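Local coordinates for cytoplasmic protein (Cryptococcus neoformans var. grubii serotype A, PDB 7LPQ), which probably hydrolyses the beta-glucosidic bond of steryl glucosides, as a glycoside hydrolase of family 5, at residues M197-N202 with N584-D589. Numbering follows the deposited sequence.
Sequences MIWGTN and NWNGED. With YAJ (~{N}-[(3~{R},5~{S})-5-(hydroxymethyl)-1-methyl-pyrrolidin-3-yl]-2-(3-oxidanylidene-4~{H}-1,4-benzoxazin-6-yl)ethanamide), chain E.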
ATOM      1  N   MET A 197       3.380   4.423  15.097  1.00 18.90           N
ATOM      2  CA  MET A 197       3.410   4.978  13.747  0.67 24.55           C
ATOM      3  C   MET A 197       4.487   6.043  13.590  1.00 18.62           C
ATOM      4  O   MET A 197       4.351   6.968  12.786  1.00 22.01           O
ATOM      5  CB  MET A 197       2.043   5.538  13.362  0.67 18.90           C
ATOM      6  CG  MET A 197       0.926   4.484  13.319  0.67 23.95           C
ATOM      7  SD  MET A 197       1.301   3.087  12.222  0.67 20.18           S
ATOM      8  CE  MET A 197       1.281   3.923  10.635  0.67 20.14           C
ATOM      9  N   ILE A 198       5.581   5.918  14.338  1.00 19.79           N
ATOM     10  CA  ILE A 198       6.688   6.836  14.124  1.00 20.59           C
ATOM     11  C   ILE A 198       7.517   6.445  12.900  1.00 20.98           C
ATOM     12  O   ILE A 198       8.201   7.299  12.321  1.00 20.54           O
ATOM     13  CB  ILE A 198       7.592   6.907  15.365  1.00 22.79           C
ATOM     14  CG1 ILE A 198       8.533   8.111  15.252  1.00 24.59           C
ATOM     15  CG2 ILE A 198       8.391   5.616  15.527  1.00 22.04           C
ATOM     16  CD1 ILE A 198       9.177   8.513  16.564  1.00 25.97           C
ATOM     17  N   TRP A 199       7.465   5.176  12.480  1.00 21.95           N
ATOM     18  CA  TRP A 199       8.319   4.731  11.382  1.00 21.87           C
ATOM     19  C   TRP A 199       8.140   5.589  10.135  1.00 21.68           C
ATOM     20  O   TRP A 199       9.095   5.789   9.371  1.00 21.75           O
ATOM     21  CB  TRP A 199       8.034   3.262  11.064  1.00 22.71           C
ATOM     22  CG  TRP A 199       6.707   3.010  10.423  1.00 23.77           C
ATOM     23  CD1 TRP A 199       5.571   2.596  11.041  1.00 24.83           C
ATOM     24  CD2 TRP A 199       6.381   3.148   9.033  1.00 24.85           C
ATOM     25  NE1 TRP A 199       4.551   2.468  10.125  1.00 24.74           N
ATOM     26  CE2 TRP A 199       5.025   2.801   8.886  1.00 24.64           C
ATOM     27  CE3 TRP A 199       7.108   3.521   7.898  1.00 26.16           C
ATOM     28  CZ2 TRP A 199       4.379   2.824   7.656  1.00 25.62           C
ATOM     29  CZ3 TRP A 199       6.461   3.542   6.674  1.00 26.74           C
ATOM     30  CH2 TRP A 199       5.110   3.194   6.565  1.00 26.43           C
ATOM     31  N   GLY A 200       6.931   6.096   9.909  1.00 19.27           N
ATOM     32  CA  GLY A 200       6.684   6.908   8.733  1.00 19.24           C
ATOM     33  C   GLY A 200       7.507   8.175   8.697  1.00 19.53           C
ATOM     34  O   GLY A 200       7.856   8.656   7.617  1.00 19.98           O
ATOM     35  N   THR A 201       7.844   8.729   9.867  1.00 22.97           N
ATOM     36  CA  THR A 201       8.656   9.939   9.888  1.00 22.93           C
ATOM     37  C   THR A 201      10.059   9.708   9.341  1.00 22.23           C
ATOM     38  O   THR A 201      10.776  10.684   9.092  1.00 21.40           O
ATOM     39  CB  THR A 201       8.754  10.513  11.308  1.00 23.70           C
ATOM     40  OG1 THR A 201       9.489   9.615  12.156  1.00 23.39           O
ATOM     41  CG2 THR A 201       7.363  10.757  11.879  1.00 23.48           C
ATOM     42  N   ASN A 202      10.471   8.452   9.135  1.00 22.03           N
ATOM     43  CA  ASN A 202      11.776   8.211   8.520  1.00 21.33           C
ATOM     44  C   ASN A 202      11.884   8.896   7.163  1.00 19.41           C
ATOM     45  O   ASN A 202      12.987   9.232   6.728  1.00 19.39           O
ATOM     46  CB  ASN A 202      12.035   6.708   8.385  1.00 21.51           C
ATOM     47  CG  ASN A 202      12.657   6.110   9.636  1.00 22.95           C
ATOM     48  OD1 ASN A 202      13.599   6.672  10.201  1.00 24.73           O
ATOM     49  ND2 ASN A 202      12.131   4.970  10.085  1.00 22.22           N
ATOM     50  N   ASN A 584       4.148  -7.875  12.973  1.00 23.57           N
ATOM     51  CA  ASN A 584       5.596  -8.085  13.020  1.00 25.02           C
ATOM     52  C   ASN A 584       6.344  -7.056  12.179  1.00 25.18           C
ATOM     53  O   ASN A 584       7.388  -7.355  11.595  1.00 24.94           O
ATOM     54  CB  ASN A 584       5.951  -9.508  12.579  1.00 24.74           C
ATOM     55  CG  ASN A 584       5.233 -10.565  13.409  1.00 25.33           C
ATOM     56  OD1 ASN A 584       5.464 -10.687  14.609  1.00 25.12           O
ATOM     57  ND2 ASN A 584       4.345 -11.322  12.770  1.00 25.59           N
ATOM     58  N   TRP A 585       5.829  -5.831  12.124  1.00 26.40           N
ATOM     59  CA  TRP A 585       6.454  -4.773  11.333  1.00 26.64           C
ATOM     60  C   TRP A 585       6.110  -3.420  11.960  1.00 25.77           C
ATOM     61  O   TRP A 585       4.996  -2.913  11.788  1.00 23.81           O
ATOM     62  CB  TRP A 585       5.998  -4.846   9.882  1.00 25.71           C
ATOM     63  CG  TRP A 585       6.749  -3.932   8.977  1.00 25.09           C
ATOM     64  CD1 TRP A 585       7.965  -4.160   8.420  1.00 25.67           C
ATOM     65  CD2 TRP A 585       6.328  -2.644   8.512  1.00 25.14           C
ATOM     66  NE1 TRP A 585       8.338  -3.091   7.636  1.00 26.06           N
ATOM     67  CE2 TRP A 585       7.346  -2.146   7.678  1.00 25.30           C
ATOM     68  CE3 TRP A 585       5.189  -1.862   8.723  1.00 25.85           C
ATOM     69  CZ2 TRP A 585       7.260  -0.906   7.055  1.00 24.33           C
ATOM     70  CZ3 TRP A 585       5.110  -0.627   8.108  1.00 25.45           C
ATOM     71  CH2 TRP A 585       6.137  -0.163   7.285  1.00 24.72           C
ATOM     72  N   ASN A 586       7.083  -2.845  12.665  1.00 25.07           N
ATOM     73  CA  ASN A 586       7.020  -1.473  13.162  1.00 25.09           C
ATOM     74  C   ASN A 586       5.806  -1.229  14.050  1.00 26.96           C
ATOM     75  O   ASN A 586       5.325  -0.097  14.165  1.00 26.20           O
ATOM     76  CB  ASN A 586       7.048  -0.477  11.999  1.00 24.00           C
ATOM     77  CG  ASN A 586       8.403  -0.425  11.314  1.00 22.30           C
ATOM     78  OD1 ASN A 586       9.417  -0.802  11.899  1.00 21.90           O
ATOM     79  ND2 ASN A 586       8.426   0.037  10.064  1.00 20.97           N
ATOM     80  N   GLY A 587       5.314  -2.278  14.704  1.00 30.93           N
ATOM     81  CA  GLY A 587       4.179  -2.132  15.588  1.00 30.72           C
ATOM     82  C   GLY A 587       2.845  -1.962  14.901  1.00 30.59           C
ATOM     83  O   GLY A 587       1.853  -1.648  15.575  1.00 29.26           O
ATOM     84  N   GLU A 588       2.787  -2.135  13.582  1.00 26.02           N
ATOM     85  CA  GLU A 588       1.514  -2.072  12.880  1.00 24.29           C
ATOM     86  C   GLU A 588       0.743  -3.362  13.108  1.00 22.52           C
ATOM     87  O   GLU A 588       1.326  -4.444  13.195  1.00 22.10           O
ATOM     88  CB  GLU A 588       1.725  -1.845  11.390  1.00 24.26           C
ATOM     89  CG  GLU A 588       1.894  -0.402  10.990  1.00 23.75           C
ATOM     90  CD  GLU A 588       1.773  -0.199   9.488  1.00 25.74           C
ATOM     91  OE1 GLU A 588       1.476  -1.184   8.773  1.00 26.23           O
ATOM     92  OE2 GLU A 588       1.971   0.948   9.020  1.00 26.26           O
ATOM     93  N   ASP A 589      -0.579  -3.241  13.221  1.00 24.36           N
ATOM     94  CA  ASP A 589      -1.459  -4.390  13.454  1.00 24.59           C
ATOM     95  C   ASP A 589      -2.745  -4.132  12.671  1.00 23.04           C
ATOM     96  O   ASP A 589      -3.722  -3.608  13.216  1.00 22.33           O
ATOM     97  CB  ASP A 589      -1.727  -4.591  14.937  1.00 25.57           C
ATOM     98  CG  ASP A 589      -2.359  -5.936  15.236  1.00 26.84           C
ATOM     99  OD1 ASP A 589      -2.797  -6.611  14.277  1.00 27.42           O
ATOM    100  OD2 ASP A 589      -2.422  -6.319  16.421  1.00 26.56           O
TER
HETATM  101  C10 YAJ E 901      -1.995   6.875   2.643  1.00 33.74           C
HETATM  102  C13 YAJ E 901      -2.786   8.711   4.635  1.00 36.26           C
HETATM  103  C20 YAJ E 901       1.671   1.789   5.261  1.00 30.27           C
HETATM  104  C21 YAJ E 901       0.637   0.820   5.651  1.00 30.39           C
HETATM  105  C22 YAJ E 901       1.039  -0.643   5.583  1.00 28.46           C
HETATM  106  C01 YAJ E 901      -1.000   0.633   7.397  1.00 33.17           C
HETATM  107  C03 YAJ E 901       0.111   2.689   6.880  1.00 32.19           C
HETATM  108  C04 YAJ E 901       1.236   3.163   5.849  1.00 32.44           C
HETATM  109  C06 YAJ E 901       0.603   5.436   4.917  1.00 33.02           C
HETATM  110  C08 YAJ E 901       0.303   6.432   3.779  1.00 32.77           C
HETATM  111  C09 YAJ E 901      -1.089   7.127   3.692  1.00 33.57           C
HETATM  112  C11 YAJ E 901      -3.254   7.515   2.579  1.00 34.57           C
HETATM  113  C12 YAJ E 901      -3.679   8.443   3.564  1.00 36.49           C
HETATM  114  C14 YAJ E 901      -1.517   8.055   4.670  1.00 33.87           C
HETATM  115  C16 YAJ E 901      -4.460  10.240   5.651  1.00 39.98           C
HETATM  116  C18 YAJ E 901      -5.442   9.771   4.684  1.00 40.37           C
HETATM  117  N02 YAJ E 901       0.326   1.252   7.049  1.00 32.23           N
HETATM  118  N05 YAJ E 901       0.918   4.132   4.788  1.00 33.08           N
HETATM  119  N15 YAJ E 901      -3.206   9.668   5.637  1.00 38.18           N
HETATM  120  O07 YAJ E 901       0.572   5.878   6.076  1.00 33.64           O
HETATM  121  O17 YAJ E 901      -4.795  11.037   6.539  1.00 42.06           O
HETATM  122  O19 YAJ E 901      -4.885   9.066   3.492  1.00 39.20           O
HETATM  123  O23 YAJ E 901       2.253  -0.861   6.289  1.00 28.21           O
HETATM  124  O   HOH W   1       3.494   1.421  15.607  1.00 19.85           O
HETATM  125  O   HOH W   2       6.083   2.898  14.364  1.00 30.27           O
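Trp199 presents one ring face to the edge of Trp585, whose CH2 stands 3.4 Å above the indole plane and toward its rim. Six-membered-ring centroids 4.6 Å apart and planes at 66° identify a T-shaped pair. At the Trp199 edge, in its plane, lies C20 of the ligand YAJ. Over one face of Trp585 sits ND2 of Asn586; that amide also crosses Trp199 at about a right angle, Asn586 ND2 3.4 Å from Trp199 CB, and donates to Gly152 O, while Trp585 NE1 donates to Gly153 O. Trp199 carries CG between its backbone N and carbonyl carbon (chi1 70°), which brings NE1 to Glu588 OE2 at 3.2 Å; the N-H...O angle of 132° makes this bond weak. The 3-10 turn that includes Trp199 and the turn-bearing loop 584-589 both border the ligand pocket; the family 5 catalytic domain is a TIM barrel. Glu588 grips YAJ with both carboxylate oxygens: OE1 accepts from O23 and OE2 from the pyrrolidine N02, each at 2.6 Å, consistent with a protonated amine. Glu271 binds the ligand too. Within the type I' turn 585-588, Asn586 O receives two waters, one bound to Met197 N, the other to Trp199 N.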